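Local coordinates for protein galactan 1,3-beta-galactosidase (Phanerochaete chrysosporium, PDB 7BYS) that acts as an exo-beta-1,3-galactanase of glycoside hydrolase family 43, probably cleaving galactose units from the beta-1,3-galactan main chain of arabinogalactans, at residues H99-N104 and D134-S139; A287-V292 and S300-T305; Q89-Y94 and N170-T175. One frame throughout, in Å; residues are numbered along the deposited sequence. Where two conformers were deposited one is given.

Overall arrangement
Contacts 1 and 3 join the same two antiparallel sheets, whose strands run from 79 to 128 and from 138 to 181, consistent with two neighbouring blades of the family 43 beta-propeller. Both draw on strand 93-101, at its two ends; their centres lie 21 Å apart, with nearest atoms about 8 Å apart. Contact 1 sits through D137 at the galactose-binding site, which is empty here, whereas contact 3 is at the surface, next to the N-glycan on N173 and away from that site. Contact 2, a short hairpin whose second strand leads on, through T305, into the carbohydrate-binding domain, is remote from both: its centre is 36 Å from that of contact 1 and 39 Å from that of contact 3.

Contact 1 (H99-N104 and D134-S139); sequences HSDSSN and DSRDES
The imidazole of H99 is flat against the backbone of R136 on one face and gripped at its edge by two polar partners. Over the face, R136 CA stands 3.6 Å from the ring centroid and 13° off the normal, a CH-pi contact, while R136 O is displaced toward the rim, 3.2 Å from H99 CG. At the edge, H99 NE2 donates to D101 OD2 at 2.6 Å, nearly straight at 161° and close to the ring plane; D101 OD2 accepts through its anti lone pair. At the other ring nitrogen, a water lies 2.7 Å from H99 ND1 and donates to D137 OD1, also at 2.7 Å. These two in-plane partners should hold the rotation of the ring. With chi1 at 172° the ring is carried off strand 93-101, trans to N, and onto the R136 peptide.

D101 is itself held through its other oxygen: OD1 accepts from the backbone N of S102, A107 and A108. The extended R136 chain runs past it, and the guanidinium turns to D134, with NH1 3.0 Å from OD2 in a salt bridge that meets the carboxylate from above its plane. D137 OD2 is taken by the backbone N of A188. E138 lies beside R82; E81, R82 and D137 contact galactose when the sugar is bound, but here the site is empty. H99, beside E81 and water-linked to D137, is placed as a second-shell residue would be, with D101 behind it, consistent with a junction of two blades of the family 43 beta-propeller at the sugar-binding site.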
ATOM      1  N   HIS A  99       1.598 -12.051 -11.823  1.00  7.74           N
ATOM      2  CA  HIS A  99       0.281 -12.502 -12.245  1.00  8.69           C
ATOM      3  C   HIS A  99       0.104 -12.084 -13.701  1.00  8.87           C
ATOM      4  O   HIS A  99       0.200 -10.893 -14.025  1.00  9.65           O
ATOM      5  CB  HIS A  99      -0.776 -11.857 -11.348  1.00  8.09           C
ATOM      6  CG  HIS A  99      -2.195 -12.083 -11.784  1.00  9.46           C
ATOM      7  ND1 HIS A  99      -3.240 -11.378 -11.228  1.00 10.77           N
ATOM      8  CD2 HIS A  99      -2.752 -12.935 -12.681  1.00  9.85           C
ATOM      9  CE1 HIS A  99      -4.378 -11.770 -11.776  1.00 11.35           C
ATOM     10  NE2 HIS A  99      -4.111 -12.709 -12.665  1.00 10.54           N
ATOM     11  N   SER A 100      -0.104 -13.069 -14.571  1.00 10.13           N
ATOM     12  CA  SER A 100      -0.263 -12.852 -16.001  1.00 10.94           C
ATOM     13  C   SER A 100      -1.713 -13.160 -16.358  1.00 12.08           C
ATOM     14  O   SER A 100      -2.222 -14.236 -16.027  1.00 12.47           O
ATOM     15  CB  SER A 100       0.706 -13.772 -16.744  1.00 10.47           C
ATOM     16  OG  SER A 100       0.498 -13.735 -18.147  1.00 11.77           O
ATOM     17  N   ASP A 101      -2.398 -12.211 -16.992  1.00 10.56           N
ATOM     18  CA  ASP A 101      -3.814 -12.445 -17.244  1.00 13.06           C
ATOM     19  C   ASP A 101      -4.281 -11.699 -18.486  1.00 10.75           C
ATOM     20  O   ASP A 101      -3.558 -10.879 -19.067  1.00 12.77           O
ATOM     21  CB  ASP A 101      -4.676 -12.079 -16.023  1.00 13.03           C
ATOM     22  CG  ASP A 101      -5.707 -13.152 -15.693  1.00 12.13           C
ATOM     23  OD1 ASP A 101      -6.388 -13.624 -16.636  1.00 15.27           O
ATOM     24  OD2 ASP A 101      -5.823 -13.542 -14.507  1.00 13.28           O
ATOM     25  N   SER A 102      -5.502 -12.039 -18.899  1.00 12.77           N
ATOM     26  CA  SER A 102      -6.285 -11.266 -19.850  1.00 13.60           C
ATOM     27  C   SER A 102      -7.034 -10.161 -19.109  1.00 14.52           C
ATOM     28  O   SER A 102      -7.139 -10.163 -17.882  1.00 14.39           O
ATOM     29  CB  SER A 102      -7.266 -12.183 -20.585  1.00 14.72           C
ATOM     30  OG  SER A 102      -8.144 -12.824 -19.678  1.00 16.26           O
ATOM     31  N   SER A 103      -7.570  -9.200 -19.873  1.00 15.63           N
ATOM     32  CA  SER A 103      -8.223  -8.053 -19.251  1.00 17.86           C
ATOM     33  C   SER A 103      -9.470  -8.449 -18.465  1.00 18.01           C
ATOM     34  O   SER A 103      -9.881  -7.707 -17.569  1.00 19.23           O
ATOM     35  CB  SER A 103      -8.575  -7.000 -20.302  1.00 21.00           C
ATOM     36  OG  SER A 103      -9.420  -7.553 -21.298  1.00 19.47           O
ATOM     37  N   ASN A 104     -10.087  -9.590 -18.776  1.00 15.61           N
ATOM     38  CA  ASN A 104     -11.238 -10.067 -18.018  1.00 15.50           C
ATOM     39  C   ASN A 104     -10.857 -11.008 -16.877  1.00 16.08           C
ATOM     40  O   ASN A 104     -11.745 -11.584 -16.240  1.00 17.53           O
ATOM     41  CB  ASN A 104     -12.295 -10.698 -18.944  1.00 16.31           C
ATOM     42  CG  ASN A 104     -11.835 -11.991 -19.598  1.00 16.68           C
ATOM     43  OD1 ASN A 104     -10.770 -12.528 -19.293  1.00 16.02           O
ATOM     44  ND2 ASN A 104     -12.652 -12.502 -20.515  1.00 15.08           N
ATOM     45  N   ASP A 134      -5.628 -22.466 -11.443  1.00 13.68           N
ATOM     46  CA  ASP A 134      -5.653 -21.013 -11.504  1.00 12.96           C
ATOM     47  C   ASP A 134      -4.605 -20.411 -10.583  1.00 10.42           C
ATOM     48  O   ASP A 134      -4.335 -20.909  -9.484  1.00 11.67           O
ATOM     49  CB  ASP A 134      -6.994 -20.487 -10.989  1.00 12.20           C
ATOM     50  CG  ASP A 134      -8.137 -20.724 -11.944  1.00 16.37           C
ATOM     51  OD1 ASP A 134      -7.915 -21.252 -13.061  1.00 16.51           O
ATOM     52  OD2 ASP A 134      -9.278 -20.369 -11.562  1.00 16.58           O
ATOM     53  N   SER A 135      -4.054 -19.290 -11.026  1.00 10.38           N
ATOM     54  CA  SER A 135      -3.284 -18.409 -10.157  1.00 10.21           C
ATOM     55  C   SER A 135      -3.638 -16.982 -10.534  1.00 10.00           C
ATOM     56  O   SER A 135      -3.465 -16.583 -11.692  1.00 10.11           O
ATOM     57  CB  SER A 135      -1.785 -18.661 -10.330  1.00 11.37           C
ATOM     58  OG  SER A 135      -1.015 -17.807  -9.497  1.00 10.99           O
ATOM     59  N   ARG A 136      -4.133 -16.212  -9.563  1.00  9.50           N
ATOM     60  CA  ARG A 136      -4.422 -14.803  -9.798  1.00 11.54           C
ATOM     61  C   ARG A 136      -3.487 -13.951  -8.945  1.00 10.37           C
ATOM     62  O   ARG A 136      -2.288 -13.922  -9.228  1.00 10.11           O
ATOM     63  CB  ARG A 136      -5.919 -14.504  -9.657  1.00  9.58           C
ATOM     64  CG  ARG A 136      -6.699 -15.043 -10.845  1.00 11.02           C
ATOM     65  CD  ARG A 136      -8.188 -14.740 -10.748  1.00 12.13           C
ATOM     66  NE  ARG A 136      -8.914 -15.201 -11.930  1.00 14.56           N
ATOM     67  CZ  ARG A 136      -9.348 -16.444 -12.109  1.00 12.48           C
ATOM     68  NH1 ARG A 136      -9.122 -17.387 -11.206  1.00 14.67           N
ATOM     69  NH2 ARG A 136      -9.998 -16.756 -13.226  1.00 15.05           N
ATOM     70  N   ASP A 137      -3.964 -13.288  -7.889  1.00  9.33           N
ATOM     71  CA  ASP A 137      -3.022 -12.587  -7.015  1.00 11.25           C
ATOM     72  C   ASP A 137      -1.991 -13.584  -6.501  1.00  9.96           C
ATOM     73  O   ASP A 137      -2.330 -14.710  -6.122  1.00 10.46           O
ATOM     74  CB  ASP A 137      -3.739 -12.030  -5.787  1.00 10.91           C
ATOM     75  CG  ASP A 137      -4.441 -10.714  -6.036  1.00 11.06           C
ATOM     76  OD1 ASP A 137      -4.584 -10.291  -7.193  1.00 13.84           O
ATOM     77  OD2 ASP A 137      -4.891 -10.124  -5.041  1.00 11.56           O
ATOM     78  N   GLU A 138      -0.727 -13.173  -6.489  1.00  8.19           N
ATOM     79  CA  GLU A 138       0.337 -14.073  -6.069  1.00  8.95           C
ATOM     80  C   GLU A 138       1.431 -13.287  -5.369  1.00  8.01           C
ATOM     81  O   GLU A 138       1.507 -12.058  -5.466  1.00  8.09           O
ATOM     82  CB  GLU A 138       0.913 -14.890  -7.242  1.00  9.63           C
ATOM     83  CG  GLU A 138       1.317 -14.095  -8.489  1.00 11.29           C
ATOM     84  CD  GLU A 138       2.380 -13.031  -8.238  1.00 10.41           C
ATOM     85  OE1 GLU A 138       2.150 -11.885  -8.644  1.00 12.88           O
ATOM     86  OE2 GLU A 138       3.435 -13.322  -7.616  1.00 12.68           O
ATOM     87  N   SER A 139       2.294 -14.023  -4.678  1.00  7.90           N
ATOM     88  CA  SER A 139       3.582 -13.496  -4.272  1.00  7.58           C
ATOM     89  C   SER A 139       4.595 -14.631  -4.338  1.00  7.21           C
ATOM     90  O   SER A 139       4.241 -15.801  -4.536  1.00  8.81           O
ATOM     91  CB  SER A 139       3.500 -12.857  -2.882  1.00  9.79           C
ATOM     92  OG  SER A 139       4.739 -12.288  -2.497  1.00  9.27           O
TER
HETATM   93  O   HOH W   1      -2.860  -9.678  -9.148  1.00 12.38           O

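Contact 2 (A287-V292 and S300-T305); sequences ADVWSV and SVASGT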
ATOM      1  N   ALA A 287       0.701   5.329  11.704  1.00 10.03           N
ATOM      2  CA  ALA A 287       1.593   6.475  11.853  1.00  9.55           C
ATOM      3  C   ALA A 287       1.492   7.306  10.587  1.00  9.38           C
ATOM      4  O   ALA A 287       1.981   6.891   9.529  1.00 10.32           O
ATOM      5  CB  ALA A 287       3.037   6.016  12.049  1.00 11.64           C
ATOM      6  N   ASP A 288       0.867   8.488  10.690  1.00 10.07           N
ATOM      7  CA  ASP A 288       0.706   9.345   9.520  1.00  9.97           C
ATOM      8  C   ASP A 288       2.053   9.745   8.938  1.00  8.04           C
ATOM      9  O   ASP A 288       2.184   9.896   7.720  1.00  9.00           O
ATOM     10  CB  ASP A 288      -0.046  10.630   9.891  1.00 10.24           C
ATOM     11  CG  ASP A 288      -1.443  10.377  10.450  1.00 11.77           C
ATOM     12  OD1 ASP A 288      -2.204   9.585   9.859  1.00 12.33           O
ATOM     13  OD2 ASP A 288      -1.792  11.001  11.475  1.00 11.91           O
ATOM     14  N   VAL A 289       3.059   9.904   9.799  1.00 10.25           N
ATOM     15  CA  VAL A 289       4.407  10.305   9.417  1.00 10.77           C
ATOM     16  C   VAL A 289       5.366   9.472  10.254  1.00 11.23           C
ATOM     17  O   VAL A 289       5.316   9.514  11.486  1.00 10.73           O
ATOM     18  CB  VAL A 289       4.638  11.803   9.691  1.00 11.24           C
ATOM     19  CG1 VAL A 289       6.042  12.212   9.288  1.00 13.36           C
ATOM     20  CG2 VAL A 289       3.608  12.664   8.958  1.00 11.35           C
ATOM     21  N   TRP A 290       6.226   8.699   9.604  1.00  9.83           N
ATOM     22  CA  TRP A 290       7.209   7.927  10.348  1.00 10.96           C
ATOM     23  C   TRP A 290       8.502   7.854   9.559  1.00 10.99           C
ATOM     24  O   TRP A 290       8.538   8.097   8.354  1.00 12.01           O
ATOM     25  CB  TRP A 290       6.705   6.524  10.741  1.00  8.11           C
ATOM     26  CG  TRP A 290       6.289   5.642   9.606  1.00  9.21           C
ATOM     27  CD1 TRP A 290       5.132   5.722   8.887  1.00  9.83           C
ATOM     28  CD2 TRP A 290       6.996   4.498   9.108  1.00  8.71           C
ATOM     29  NE1 TRP A 290       5.088   4.715   7.950  1.00  8.99           N
ATOM     30  CE2 TRP A 290       6.220   3.946   8.067  1.00  9.61           C
ATOM     31  CE3 TRP A 290       8.218   3.903   9.422  1.00  9.47           C
ATOM     32  CZ2 TRP A 290       6.627   2.822   7.346  1.00 11.14           C
ATOM     33  CZ3 TRP A 290       8.626   2.786   8.701  1.00 11.53           C
ATOM     34  CH2 TRP A 290       7.832   2.252   7.686  1.00  9.74           C
ATOM     35  N   SER A 291       9.580   7.523  10.265  1.00 12.43           N
ATOM     36  CA  SER A 291      10.901   7.404   9.666  1.00 12.77           C
ATOM     37  C   SER A 291      11.399   5.980   9.844  1.00 11.70           C
ATOM     38  O   SER A 291      11.029   5.290  10.797  1.00 10.60           O
ATOM     39  CB  SER A 291      11.887   8.369  10.325  0.41 16.08           C
ATOM     40  OG  SER A 291      11.516   9.707  10.061  0.41 16.19           O
ATOM     41  N   VAL A 292      12.248   5.543   8.923  1.00 12.45           N
ATOM     42  CA  VAL A 292      12.758   4.181   8.921  1.00 13.80           C
ATOM     43  C   VAL A 292      14.277   4.230   8.883  1.00 12.90           C
ATOM     44  O   VAL A 292      14.865   5.100   8.231  1.00 13.75           O
ATOM     45  CB  VAL A 292      12.181   3.355   7.744  1.00 11.66           C
ATOM     46  CG1 VAL A 292      12.687   3.866   6.393  1.00 11.79           C
ATOM     47  CG2 VAL A 292      12.506   1.883   7.923  1.00 14.36           C
ATOM     48  N   SER A 300      10.709   5.000  13.608  1.00 12.84           N
ATOM     49  CA  SER A 300      10.378   6.028  14.590  1.00 14.76           C
ATOM     50  C   SER A 300       9.150   6.796  14.124  1.00 15.44           C
ATOM     51  O   SER A 300       9.136   7.345  13.021  1.00 16.94           O
ATOM     52  CB  SER A 300      11.540   7.001  14.798  0.38 16.71           C
ATOM     53  OG  SER A 300      11.213   7.952  15.795  0.38 19.14           O
ATOM     54  N   VAL A 301       8.135   6.850  14.973  1.00 13.90           N
ATOM     55  CA  VAL A 301       6.881   7.529  14.656  1.00 14.28           C
ATOM     56  C   VAL A 301       6.995   8.996  15.043  1.00 15.59           C
ATOM     57  O   VAL A 301       7.359   9.316  16.180  1.00 17.07           O
ATOM     58  CB  VAL A 301       5.707   6.860  15.387  1.00 14.64           C
ATOM     59  CG1 VAL A 301       4.414   7.612  15.118  1.00 19.69           C
ATOM     60  CG2 VAL A 301       5.580   5.408  14.947  1.00 16.43           C
ATOM     61  N   ALA A 302       6.671   9.887  14.108  1.00 15.90           N
ATOM     62  CA  ALA A 302       6.744  11.316  14.387  1.00 14.31           C
ATOM     63  C   ALA A 302       5.609  11.729  15.314  1.00 18.56           C
ATOM     64  O   ALA A 302       4.485  11.240  15.199  1.00 17.82           O
ATOM     65  CB  ALA A 302       6.643  12.112  13.089  1.00 14.80           C
ATOM     66  N   SER A 303       5.914  12.624  16.249  1.00 19.68           N
ATOM     67  CA  SER A 303       4.903  13.164  17.144  1.00 23.48           C
ATOM     68  C   SER A 303       4.313  14.430  16.543  1.00 18.36           C
ATOM     69  O   SER A 303       5.009  15.204  15.877  1.00 23.13           O
ATOM     70  CB  SER A 303       5.513  13.483  18.509  1.00 26.01           C
ATOM     71  OG  SER A 303       6.453  14.535  18.402  1.00 45.03           O
ATOM     72  N   GLY A 304       3.013  14.630  16.763  1.00 19.42           N
ATOM     73  CA  GLY A 304       2.328  15.779  16.216  1.00 18.87           C
ATOM     74  C   GLY A 304       1.441  16.432  17.256  1.00 19.92           C
ATOM     75  O   GLY A 304       1.259  15.918  18.361  1.00 23.97           O
ATOM     76  N   THR A 305       0.884  17.576  16.879  1.00 16.18           N
ATOM     77  CA  THR A 305      -0.035  18.311  17.739  1.00 19.69           C
ATOM     78  C   THR A 305      -1.433  18.228  17.136  1.00 14.10           C
ATOM     79  O   THR A 305      -1.627  18.587  15.970  1.00 13.83           O
ATOM     80  CB  THR A 305       0.414  19.762  17.880  1.00 22.40           C
ATOM     81  OG1 THR A 305       1.726  19.788  18.456  1.00 22.84           O
ATOM     82  CG2 THR A 305      -0.535  20.520  18.787  1.00 21.89           C
TER
HETATM   83  O   HOH W   2       2.715   9.707  12.866  1.00 14.79           O
HETATM   84  O   HOH W   3       9.547  10.390  12.440  1.00 27.47           O
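W290 and V301 face each other as a non-hydrogen-bonded antiparallel pair, with their CA atoms only 4.3 Å apart and both CB atoms on the same side of the two-stranded sheet. Despite that pairing the two side chains diverge. The indole of W290 has its CG between the backbone N and the carbonyl carbon (chi1 58°), which carries the ring away from V301 to I254, with NE1 donating to W272 O. What remains across the strands is the base of the side chain, W290 CB to V301 CG2, at 4.5 Å. V301 turns its branches to A287 instead: CG1, anti to the backbone N at chi1 177°, comes within 3.7 Å of A287 CB, and CG2 packs against the same methyl. Further along, V289 CG1 lies 3.8 Å from A302 CB.

These residues belong to the antiparallel beta hairpin of strands 290-293 and 298-301. Next in register is the S291-S300 pair, a hydrogen-bonded one: S291 N to S300 O is 2.8 Å and almost linear at 169°, and the return bond from S300 N to S291 O is also 2.8 Å. The side chains of this pair emerge on the face opposite W290 and V301, and in the conformer given S291 OG is hydrogen-bonded to the carbonyl of N1. One bond more, A302 N to V289 O at 3.0 Å, extends the pairing beyond the strand end at V301. A302 CB then lies 3.3 Å from V289 O. D288 faces elsewhere: its carboxylate takes hydrogen bonds from the hydroxyls of Y358, Y427 and S394, linking this segment to the C-terminal carbohydrate-binding domain, while T305 enters that domain's sheet by pairing with V426.

Contact 3 (Q89-Y94 and N170-T175); sequences QKNSEY and NYYNVT. With NAG (2-acetamido-2-deoxy-beta-D-glucopyranose), chain D.
E93 and Y172 meet through a very short hydrogen bond, Y172 OH donating to E93 OE1 at 2.5 Å, a length to be read with caution. The carboxylate oxygen sits at the ring edge, near its plane, and the two flat groups are turned 42° apart; the E93 chain reaches it fully extended. Next to it, N170 OD1 receives two donors, N91 ND2 at 2.9 Å (N-H...O 173°) and K90 NZ at 2.9 Å. K90 bends back at its last two torsions, so that NZ also donates to N91 OD1 at 2.8 Å and ties both asparagines together. N170 CB lies over the centre of the Y172 ring, and K125 adds a cation-pi contact.

The 89-94 segment is the turn between strands 79-88 and 93-101, with a G1 beta bulge where S92 and E93 face N88; it meets the turn leading into strand 174-181, probably of the neighbouring propeller blade.

A water beside this interlocked cluster accepts from N91 ND2 and donates to E93 OE1 and N170 O. On the looser side exposed K90 and Q89 border solvent, and another water bridges Q89 N and Y171 OH. Farther along, N173 ND2 is bonded at 1.4 Å to C1 of the N-linked NAG.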
ATOM      1  N   GLN A  89      20.875 -18.170  -6.404  1.00 12.32           N
ATOM      2  CA  GLN A  89      22.320 -18.292  -6.212  1.00 13.39           C
ATOM      3  C   GLN A  89      22.926 -19.374  -7.096  1.00 16.56           C
ATOM      4  O   GLN A  89      24.029 -19.200  -7.627  1.00 16.55           O
ATOM      5  CB  GLN A  89      22.629 -18.570  -4.742  1.00 16.80           C
ATOM      6  CG  GLN A  89      22.375 -17.365  -3.852  1.00 20.55           C
ATOM      7  CD  GLN A  89      22.907 -17.526  -2.435  1.00 35.96           C
ATOM      8  OE1 GLN A  89      22.681 -16.669  -1.579  1.00 39.08           O
ATOM      9  NE2 GLN A  89      23.615 -18.621  -2.183  1.00 32.43           N
ATOM     10  N   LYS A  90      22.234 -20.505  -7.251  1.00 15.28           N
ATOM     11  CA  LYS A  90      22.771 -21.597  -8.060  1.00 14.49           C
ATOM     12  C   LYS A  90      23.077 -21.139  -9.482  1.00 15.76           C
ATOM     13  O   LYS A  90      24.107 -21.518 -10.057  1.00 16.28           O
ATOM     14  CB  LYS A  90      21.783 -22.770  -8.074  1.00 16.19           C
ATOM     15  CG  LYS A  90      22.198 -23.932  -8.972  1.00 20.90           C
ATOM     16  CD  LYS A  90      21.199 -25.087  -8.905  1.00 23.31           C
ATOM     17  CE  LYS A  90      19.988 -24.854  -9.799  1.00 15.67           C
ATOM     18  NZ  LYS A  90      20.280 -24.934 -11.256  1.00 20.52           N
ATOM     19  N   ASN A  91      22.206 -20.314 -10.067  1.00 12.90           N
ATOM     20  CA  ASN A  91      22.332 -19.890 -11.454  1.00 12.70           C
ATOM     21  C   ASN A  91      22.848 -18.464 -11.597  1.00 12.95           C
ATOM     22  O   ASN A  91      23.045 -18.007 -12.729  1.00 14.95           O
ATOM     23  CB  ASN A  91      20.978 -20.007 -12.164  1.00 12.61           C
ATOM     24  CG  ASN A  91      20.440 -21.420 -12.154  1.00 18.15           C
ATOM     25  OD1 ASN A  91      21.202 -22.386 -12.118  1.00 18.00           O
ATOM     26  ND2 ASN A  91      19.122 -21.550 -12.198  1.00 14.59           N
ATOM     27  N   SER A  92      23.063 -17.760 -10.484  1.00 11.48           N
ATOM     28  CA  SER A  92      23.416 -16.336 -10.491  1.00 11.90           C
ATOM     29  C   SER A  92      22.448 -15.532 -11.359  1.00 14.67           C
ATOM     30  O   SER A  92      22.844 -14.750 -12.227  1.00 13.85           O
ATOM     31  CB  SER A  92      24.869 -16.120 -10.915  0.61 15.17           C
ATOM     32  OG  SER A  92      25.741 -16.881 -10.096  0.61 16.01           O
ATOM     33  N   GLU A  93      21.156 -15.733 -11.119  1.00 11.34           N
ATOM     34  CA  GLU A  93      20.119 -15.189 -11.976  1.00 12.42           C
ATOM     35  C   GLU A  93      19.006 -14.603 -11.123  1.00 11.52           C
ATOM     36  O   GLU A  93      18.606 -15.194 -10.113  1.00 10.24           O
ATOM     37  CB  GLU A  93      19.535 -16.314 -12.832  1.00 12.93           C
ATOM     38  CG  GLU A  93      18.572 -15.855 -13.893  1.00 16.14           C
ATOM     39  CD  GLU A  93      18.193 -16.971 -14.835  1.00 16.70           C
ATOM     40  OE1 GLU A  93      17.592 -17.970 -14.368  1.00 17.75           O
ATOM     41  OE2 GLU A  93      18.504 -16.861 -16.043  1.00 19.72           O
ATOM     42  N   TYR A  94      18.511 -13.436 -11.535  1.00 10.05           N
ATOM     43  CA  TYR A  94      17.321 -12.843 -10.938  1.00 10.50           C
ATOM     44  C   TYR A  94      16.097 -13.367 -11.665  1.00  9.70           C
ATOM     45  O   TYR A  94      16.063 -13.405 -12.898  1.00 11.04           O
ATOM     46  CB  TYR A  94      17.385 -11.316 -11.020  1.00 10.40           C
ATOM     47  CG  TYR A  94      18.539 -10.770 -10.222  1.00 10.31           C
ATOM     48  CD1 TYR A  94      18.396 -10.448  -8.882  1.00 12.11           C
ATOM     49  CD2 TYR A  94      19.798 -10.625 -10.801  1.00 11.80           C
ATOM     50  CE1 TYR A  94      19.463  -9.988  -8.140  1.00 14.25           C
ATOM     51  CE2 TYR A  94      20.852 -10.165 -10.076  1.00 13.09           C
ATOM     52  CZ  TYR A  94      20.687  -9.846  -8.751  1.00 13.89           C
ATOM     53  OH  TYR A  94      21.766  -9.380  -8.041  1.00 19.69           O
ATOM     54  N   ASN A 170      15.505 -23.959 -10.008  1.00 12.01           N
ATOM     55  CA  ASN A 170      15.759 -22.826 -10.887  1.00 11.55           C
ATOM     56  C   ASN A 170      14.827 -21.660 -10.615  1.00 12.24           C
ATOM     57  O   ASN A 170      15.025 -20.582 -11.190  1.00 11.59           O
ATOM     58  CB  ASN A 170      15.589 -23.241 -12.347  1.00 11.43           C
ATOM     59  CG  ASN A 170      16.620 -24.253 -12.783  1.00 12.97           C
ATOM     60  OD1 ASN A 170      17.795 -24.161 -12.421  1.00 16.33           O
ATOM     61  ND2 ASN A 170      16.181 -25.237 -13.556  1.00 17.08           N
ATOM     62  N   TYR A 171      13.820 -21.855  -9.763  1.00 10.09           N
ATOM     63  CA  TYR A 171      12.734 -20.880  -9.594  1.00  9.44           C
ATOM     64  C   TYR A 171      11.941 -20.671 -10.892  1.00 11.21           C
ATOM     65  O   TYR A 171      11.390 -19.592 -11.129  1.00 11.72           O
ATOM     66  CB  TYR A 171      13.217 -19.525  -9.048  1.00  9.67           C
ATOM     67  CG  TYR A 171      14.028 -19.523  -7.767  1.00  8.46           C
ATOM     68  CD1 TYR A 171      13.960 -20.559  -6.840  1.00 10.10           C
ATOM     69  CD2 TYR A 171      14.846 -18.432  -7.470  1.00  7.98           C
ATOM     70  CE1 TYR A 171      14.701 -20.507  -5.649  1.00 11.07           C
ATOM     71  CE2 TYR A 171      15.581 -18.370  -6.289  1.00 10.10           C
ATOM     72  CZ  TYR A 171      15.511 -19.410  -5.382  1.00  9.33           C
ATOM     73  OH  TYR A 171      16.230 -19.344  -4.203  1.00 11.52           O
ATOM     74  N   TYR A 172      11.879 -21.681 -11.760  1.00 10.98           N
ATOM     75  CA  TYR A 172      11.217 -21.538 -13.056  1.00 10.38           C
ATOM     76  C   TYR A 172       9.819 -22.131 -13.082  1.00 13.68           C
ATOM     77  O   TYR A 172       9.042 -21.802 -13.986  1.00 14.75           O
ATOM     78  CB  TYR A 172      12.011 -22.241 -14.168  1.00 14.72           C
ATOM     79  CG  TYR A 172      13.323 -21.603 -14.560  1.00 12.71           C
ATOM     80  CD1 TYR A 172      13.721 -20.364 -14.061  1.00 13.10           C
ATOM     81  CD2 TYR A 172      14.166 -22.254 -15.455  1.00 16.29           C
ATOM     82  CE1 TYR A 172      14.936 -19.796 -14.442  1.00 16.66           C
ATOM     83  CE2 TYR A 172      15.375 -21.706 -15.834  1.00 18.12           C
ATOM     84  CZ  TYR A 172      15.757 -20.478 -15.336  1.00 18.68           C
ATOM     85  OH  TYR A 172      16.974 -19.948 -15.730  1.00 18.86           O
ATOM     86  N   ASN A 173       9.489 -22.996 -12.130  1.00 13.29           N
ATOM     87  CA  ASN A 173       8.263 -23.767 -12.206  1.00 14.05           C
ATOM     88  C   ASN A 173       7.897 -24.228 -10.801  1.00 11.69           C
ATOM     89  O   ASN A 173       8.745 -24.300  -9.909  1.00 12.45           O
ATOM     90  CB  ASN A 173       8.450 -24.946 -13.171  1.00 15.33           C
ATOM     91  CG  ASN A 173       7.183 -25.727 -13.403  1.00 21.37           C
ATOM     92  OD1 ASN A 173       6.075 -25.189 -13.331  1.00 18.95           O
ATOM     93  ND2 ASN A 173       7.343 -27.021 -13.681  1.00 28.93           N
ATOM     94  N   VAL A 174       6.618 -24.547 -10.620  1.00 13.71           N
ATOM     95  CA  VAL A 174       6.108 -25.055  -9.352  1.00 15.43           C
ATOM     96  C   VAL A 174       6.215 -26.576  -9.363  1.00 15.80           C
ATOM     97  O   VAL A 174       5.761 -27.224 -10.314  1.00 24.20           O
ATOM     98  CB  VAL A 174       4.652 -24.610  -9.152  1.00 21.09           C
ATOM     99  CG1 VAL A 174       4.062 -25.294  -7.946  1.00 25.65           C
ATOM    100  CG2 VAL A 174       4.561 -23.091  -9.041  1.00 23.30           C
ATOM    101  N   THR A 175       6.815 -27.145  -8.313  1.00 12.71           N
ATOM    102  CA  THR A 175       7.082 -28.582  -8.232  1.00 17.42           C
ATOM    103  C   THR A 175       6.093 -29.351  -7.357  1.00 21.61           C
ATOM    104  O   THR A 175       5.683 -30.459  -7.726  1.00 22.49           O
ATOM    105  CB  THR A 175       8.524 -28.841  -7.763  1.00 18.96           C
ATOM    106  OG1 THR A 175       8.790 -30.251  -7.766  1.00 30.83           O
ATOM    107  CG2 THR A 175       8.782 -28.303  -6.370  1.00 21.88           C
TER
HETATM  108  C1  NAG D 501       6.242 -27.918 -13.920  1.00 30.35           C
HETATM  109  C2  NAG D 501       6.322 -28.609 -15.278  1.00 36.58           C
HETATM  110  C3  NAG D 501       5.198 -29.564 -15.498  1.00 33.82           C
HETATM  111  C4  NAG D 501       5.047 -30.525 -14.353  1.00 35.77           C
HETATM  112  C5  NAG D 501       4.918 -29.752 -13.036  1.00 34.98           C
HETATM  113  C6  NAG D 501       4.727 -30.681 -11.874  1.00 33.68           C
HETATM  114  C7  NAG D 501       5.333 -26.549 -16.572  1.00 41.35           C
HETATM  115  C8  NAG D 501       5.517 -25.533 -17.705  1.00 40.59           C
HETATM  116  N2  NAG D 501       6.375 -27.562 -16.358  1.00 37.49           N
HETATM  117  O3  NAG D 501       5.435 -30.312 -16.724  1.00 40.68           O
HETATM  118  O4  NAG D 501       3.890 -31.340 -14.556  1.00 37.73           O
HETATM  119  O5  NAG D 501       6.122 -28.935 -12.822  1.00 28.38           O
HETATM  120  O6  NAG D 501       5.971 -31.184 -11.466  1.00 34.78           O
HETATM  121  O7  NAG D 501       4.350 -26.500 -15.898  1.00 41.49           O
HETATM  122  O   HOH W   4      19.105 -19.072  -4.327  1.00 15.77           O
HETATM  123  O   HOH W   5      17.393 -19.285 -11.900  1.00 12.77           O